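Local coordinates for protein tylactone synthase starter module and modules 1 & 2 (Streptomyces fradiae, PDB 2Z5L) that probably reduces the beta-keto group of a polyketide intermediate in tylosin assembly, setting the stereochemistry of the resulting alcohol, at residues F359-E371 against A403-R417. Sequence-based numbering, arbitrary orientation.
Sequences FETVRGAKVCGAE and AYAAANAALDALAER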
loop_
_atom_site.group_PDB
_atom_site.type_symbol
_atom_site.label_atom_id
_atom_site.label_comp_id
_atom_site.label_asym_id
_atom_site.label_seq_id
_atom_site.Cartn_x
_atom_site.Cartn_y
_atom_site.Cartn_z
ATOM N N PHE A 359 13.638 0.826 4.719
ATOM C CA PHE A 359 12.295 0.253 4.778
ATOM C C PHE A 359 11.662 0.536 6.139
ATOM O O PHE A 359 10.450 0.736 6.255
ATOM C CB PHE A 359 12.341 -1.259 4.511
ATOM C CG PHE A 359 10.988 -1.924 4.516
ATOM C CD1 PHE A 359 10.436 -2.422 5.698
ATOM C CD2 PHE A 359 10.265 -2.052 3.342
ATOM C CE1 PHE A 359 9.169 -3.043 5.702
ATOM C CE2 PHE A 359 9.003 -2.668 3.331
ATOM C CZ PHE A 359 8.457 -3.163 4.517
ATOM N N GLU A 360 12.489 0.554 7.175
ATOM C CA GLU A 360 11.983 0.822 8.510
ATOM C C GLU A 360 11.725 2.292 8.695
ATOM O O GLU A 360 10.733 2.697 9.291
ATOM C CB GLU A 360 12.975 0.336 9.569
ATOM C CG GLU A 360 12.938 -1.156 9.776
ATOM C CD GLU A 360 11.538 -1.637 10.136
ATOM O OE1 GLU A 360 11.004 -1.232 11.202
ATOM O OE2 GLU A 360 10.967 -2.408 9.334
ATOM N N THR A 361 12.636 3.099 8.182
ATOM C CA THR A 361 12.498 4.538 8.308
ATOM C C THR A 361 11.211 4.991 7.635
ATOM O O THR A 361 10.512 5.880 8.127
ATOM C CB THR A 361 13.709 5.225 7.676
ATOM O OG1 THR A 361 14.882 4.903 8.439
ATOM C CG2 THR A 361 13.515 6.723 7.644
ATOM N N VAL A 362 10.874 4.342 6.525
ATOM C CA VAL A 362 9.677 4.711 5.792
ATOM C C VAL A 362 8.386 4.275 6.464
ATOM O O VAL A 362 7.398 5.023 6.478
ATOM C CB VAL A 362 9.737 4.163 4.355
ATOM C CG1 VAL A 362 8.401 4.405 3.624
ATOM C CG2 VAL A 362 10.861 4.857 3.622
ATOM N N ARG A 363 8.375 3.073 7.032
ATOM C CA ARG A 363 7.145 2.620 7.681
ATOM C C ARG A 363 6.959 3.157 9.093
ATOM O O ARG A 363 5.829 3.285 9.564
ATOM C CB ARG A 363 7.059 1.092 7.680
ATOM C CG ARG A 363 8.068 0.385 8.528
ATOM C CD ARG A 363 8.075 -1.079 8.136
ATOM N NE ARG A 363 6.730 -1.642 8.216
ATOM C CZ ARG A 363 6.154 -2.020 9.353
ATOM N NH1 ARG A 363 6.822 -1.898 10.490
ATOM N NH2 ARG A 363 4.916 -2.508 9.357
ATOM N N GLY A 364 8.058 3.503 9.755
ATOM C CA GLY A 364 7.966 4.022 11.112
ATOM C C GLY A 364 6.838 5.010 11.362
ATOM O O GLY A 364 5.865 4.709 12.076
ATOM N N ALA A 365 6.949 6.197 10.776
ATOM C CA ALA A 365 5.927 7.231 10.972
ATOM C C ALA A 365 4.572 6.879 10.377
ATOM O O ALA A 365 3.516 7.147 10.971
ATOM C CB ALA A 365 6.404 8.556 10.380
ATOM N N LYS A 366 4.608 6.278 9.195
ATOM C CA LYS A 366 3.383 5.909 8.506
ATOM C C LYS A 366 2.672 4.718 9.152
ATOM O O LYS A 366 1.642 4.878 9.819
ATOM C CB LYS A 366 3.709 5.633 7.037
ATOM C CG LYS A 366 2.513 5.511 6.125
ATOM C CD LYS A 366 2.917 5.983 4.747
ATOM C CE LYS A 366 2.805 7.492 4.639
ATOM N NZ LYS A 366 1.409 7.900 4.408
ATOM N N VAL A 367 3.233 3.527 8.985
ATOM C CA VAL A 367 2.608 2.330 9.534
ATOM C C VAL A 367 2.492 2.315 11.058
ATOM O O VAL A 367 1.393 2.191 11.601
ATOM C CB VAL A 367 3.351 1.067 9.097
ATOM C CG1 VAL A 367 2.544 -0.157 9.485
ATOM C CG2 VAL A 367 3.587 1.099 7.610
ATOM N N CYS A 368 3.626 2.418 11.743
ATOM C CA CYS A 368 3.632 2.412 13.200
ATOM C C CYS A 368 2.697 3.479 13.779
ATOM O O CYS A 368 1.980 3.228 14.751
ATOM C CB CYS A 368 5.060 2.616 13.729
ATOM S SG CYS A 368 6.209 1.239 13.351
ATOM N N GLY A 369 2.700 4.665 13.180
ATOM C CA GLY A 369 1.848 5.739 13.660
ATOM C C GLY A 369 0.364 5.405 13.654
ATOM O O GLY A 369 -0.330 5.571 14.664
ATOM N N ALA A 370 -0.121 4.935 12.508
ATOM C CA ALA A 370 -1.522 4.581 12.337
ATOM C C ALA A 370 -1.924 3.397 13.211
ATOM O O ALA A 370 -3.045 3.340 13.727
ATOM C CB ALA A 370 -1.794 4.255 10.877
ATOM N N GLU A 371 -1.007 2.451 13.384
ATOM C CA GLU A 371 -1.305 1.273 14.183
ATOM C C GLU A 371 -1.424 1.649 15.670
ATOM O O GLU A 371 -2.251 1.089 16.380
ATOM C CB GLU A 371 -0.228 0.199 13.952
ATOM C CG GLU A 371 -0.482 -1.147 14.641
ATOM C CD GLU A 371 -1.741 -1.870 14.139
ATOM O OE1 GLU A 371 -1.878 -2.094 12.910
ATOM O OE2 GLU A 371 -2.587 -2.223 14.989
ATOM N N ALA A 403 9.270 0.647 -0.685
ATOM C CA ALA A 403 9.079 0.685 0.758
ATOM C C ALA A 403 7.888 1.563 1.060
ATOM O O ALA A 403 7.130 1.319 2.003
ATOM C CB ALA A 403 10.340 1.229 1.445
ATOM N N TYR A 404 7.709 2.595 0.249
ATOM C CA TYR A 404 6.585 3.505 0.447
ATOM C C TYR A 404 5.252 2.832 0.086
ATOM O O TYR A 404 4.212 3.084 0.713
ATOM C CB TYR A 404 6.787 4.768 -0.396
ATOM C CG TYR A 404 5.918 5.928 0.020
ATOM C CD1 TYR A 404 6.003 6.458 1.313
ATOM C CD2 TYR A 404 5.063 6.551 -0.895
ATOM C CE1 TYR A 404 5.274 7.577 1.680
ATOM C CE2 TYR A 404 4.329 7.671 -0.539
ATOM C CZ TYR A 404 4.441 8.182 0.750
ATOM O OH TYR A 404 3.756 9.316 1.109
ATOM N N ALA A 405 5.284 1.987 -0.942
ATOM C CA ALA A 405 4.077 1.282 -1.365
ATOM C C ALA A 405 3.674 0.223 -0.357
ATOM O O ALA A 405 2.475 -0.022 -0.149
ATOM C CB ALA A 405 4.274 0.653 -2.730
ATOM N N ALA A 406 4.662 -0.418 0.264
ATOM C CA ALA A 406 4.329 -1.429 1.254
ATOM C C ALA A 406 3.612 -0.726 2.407
ATOM O O ALA A 406 2.530 -1.145 2.821
ATOM C CB ALA A 406 5.590 -2.139 1.754
ATOM N N ALA A 407 4.195 0.374 2.878
ATOM C CA ALA A 407 3.640 1.126 4.003
ATOM C C ALA A 407 2.227 1.657 3.759
ATOM O O ALA A 407 1.344 1.524 4.608
ATOM C CB ALA A 407 4.571 2.279 4.364
ATOM N N ASN A 408 2.019 2.278 2.606
ATOM C CA ASN A 408 0.711 2.805 2.278
ATOM C C ASN A 408 -0.282 1.650 2.096
ATOM O O ASN A 408 -1.424 1.732 2.567
ATOM C CB ASN A 408 0.818 3.728 1.060
ATOM C CG ASN A 408 1.407 5.077 1.434
ATOM O OD1 ASN A 408 0.756 5.873 2.116
ATOM N ND2 ASN A 408 2.641 5.331 1.020
ATOM N N ALA A 409 0.149 0.559 1.469
ATOM C CA ALA A 409 -0.733 -0.595 1.318
ATOM C C ALA A 409 -1.237 -1.007 2.720
ATOM O O ALA A 409 -2.407 -1.352 2.884
ATOM C CB ALA A 409 0.020 -1.757 0.649
ATOM N N ALA A 410 -0.367 -0.951 3.730
ATOM C CA ALA A 410 -0.763 -1.317 5.094
ATOM C C ALA A 410 -1.775 -0.378 5.749
ATOM O O ALA A 410 -2.570 -0.803 6.602
ATOM C CB ALA A 410 0.463 -1.447 6.003
ATOM N N LEU A 411 -1.723 0.905 5.411
ATOM C CA LEU A 411 -2.670 1.848 5.974
ATOM C C LEU A 411 -4.060 1.454 5.490
ATOM O O LEU A 411 -5.020 1.474 6.256
ATOM C CB LEU A 411 -2.361 3.286 5.522
ATOM C CG LEU A 411 -1.139 3.976 6.151
ATOM C CD1 LEU A 411 -0.966 5.374 5.574
ATOM C CD2 LEU A 411 -1.316 4.038 7.666
ATOM N N ASP A 412 -4.160 1.092 4.215
ATOM C CA ASP A 412 -5.436 0.691 3.624
ATOM C C ASP A 412 -6.035 -0.550 4.297
ATOM O O ASP A 412 -7.226 -0.566 4.630
ATOM C CB ASP A 412 -5.277 0.443 2.116
ATOM C CG ASP A 412 -4.668 1.641 1.380
ATOM O OD1 ASP A 412 -4.726 2.776 1.906
ATOM O OD2 ASP A 412 -4.144 1.454 0.267
ATOM N N ALA A 413 -5.217 -1.578 4.514
ATOM C CA ALA A 413 -5.699 -2.809 5.141
ATOM C C ALA A 413 -6.242 -2.526 6.540
ATOM O O ALA A 413 -7.240 -3.113 6.959
ATOM C CB ALA A 413 -4.570 -3.843 5.211
ATOM N N LEU A 414 -5.559 -1.637 7.259
ATOM C CA LEU A 414 -5.960 -1.252 8.600
ATOM C C LEU A 414 -7.343 -0.614 8.542
ATOM O O LEU A 414 -8.175 -0.839 9.424
ATOM C CB LEU A 414 -4.955 -0.268 9.200
ATOM C CG LEU A 414 -5.335 0.365 10.550
ATOM C CD1 LEU A 414 -5.331 -0.685 11.650
ATOM C CD2 LEU A 414 -4.334 1.474 10.892
ATOM N N ALA A 415 -7.593 0.163 7.494
ATOM C CA ALA A 415 -8.884 0.812 7.326
ATOM C C ALA A 415 -9.950 -0.269 7.196
ATOM O O ALA A 415 -10.956 -0.254 7.908
ATOM C CB ALA A 415 -8.873 1.692 6.075
ATOM N N GLU A 416 -9.707 -1.213 6.285
ATOM C CA GLU A 416 -10.629 -2.324 6.040
ATOM C C GLU A 416 -10.880 -3.120 7.312
ATOM O O GLU A 416 -12.028 -3.369 7.676
ATOM C CB GLU A 416 -10.083 -3.270 4.955
ATOM C CG GLU A 416 -9.815 -2.596 3.615
ATOM C CD GLU A 416 -9.684 -3.585 2.460
ATOM O OE1 GLU A 416 -10.692 -4.216 2.087
ATOM O OE2 GLU A 416 -8.572 -3.732 1.920
ATOM N N ARG A 417 -9.809 -3.516 7.989
ATOM C CA ARG A 417 -9.981 -4.280 9.205
ATOM C C ARG A 417 -10.756 -3.516 10.269
ATOM O O ARG A 417 -11.536 -4.107 11.024
ATOM C CB ARG A 417 -8.632 -4.726 9.764
ATOM C CG ARG A 417 -7.908 -5.728 8.875
ATOM C CD ARG A 417 -6.805 -6.418 9.644
ATOM N NE ARG A 417 -5.872 -5.469 10.252
ATOM C CZ ARG A 417 -4.923 -4.817 9.581
ATOM N NH1 ARG A 417 -4.778 -5.009 8.278
ATOM N NH2 ARG A 417 -4.105 -3.987 10.214
HETATM O O HOH W 1 -4.176 -3.553 13.067
#
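Lys366 enters helix 402-419 as a knob into a hole lined by Tyr404, Ala407, Asn408 and Leu411, a compact example of how side-by-side helices can bring polar groups together. The short segments are nearly parallel, their axes 8.9 Å apart, as two helices of the Rossmann fold. With CG anti to its backbone N (chi1 -168°), the lysine reaches across the interface; bends at chi3 and chi4 then let Lys366 NZ donate a hydrogen bond to Asn408 OD1 (3.1 Å), the donor tilted 26° out of the carbonyl plane. Asn408 is tied back within its own helix: ND2 donates to Tyr404 O (2.8 Å) from above the carbonyl plane, opposite Asn408 N, and also lies over the centre of the Tyr404 ring. The amide is thus held at both ends.

Apolar contacts run along the rest of the interface. Beside the lysine, Leu411 CD1 lies 3.5 Å from Lys366 CG, and Leu411 CD2 packs tightly on Ala370 CB (3.3 Å). Val362 CG1 meets the Tyr404 ring at its edge, Val367 CG2 rests on Ala407 CB, and the Phe359 ring reaches Ala403 and Ala406 through CD2 and CE2.

At the C-terminal end, Glu371 OE1 and Arg417 NH2 form a long salt bridge (4.0 Å), their flat groups only 13° from coplanar; a water bridging the same two atoms carries the link, and Arg417 is held chiefly by NH1 donating to Pro158 O. The Tyr-x-x-x-Asn spacing and the lysine on the adjacent helix match the active site of polyketide ketoreductases, so Asn408, held by Tyr404 O, probably helps position Lys366 NZ there.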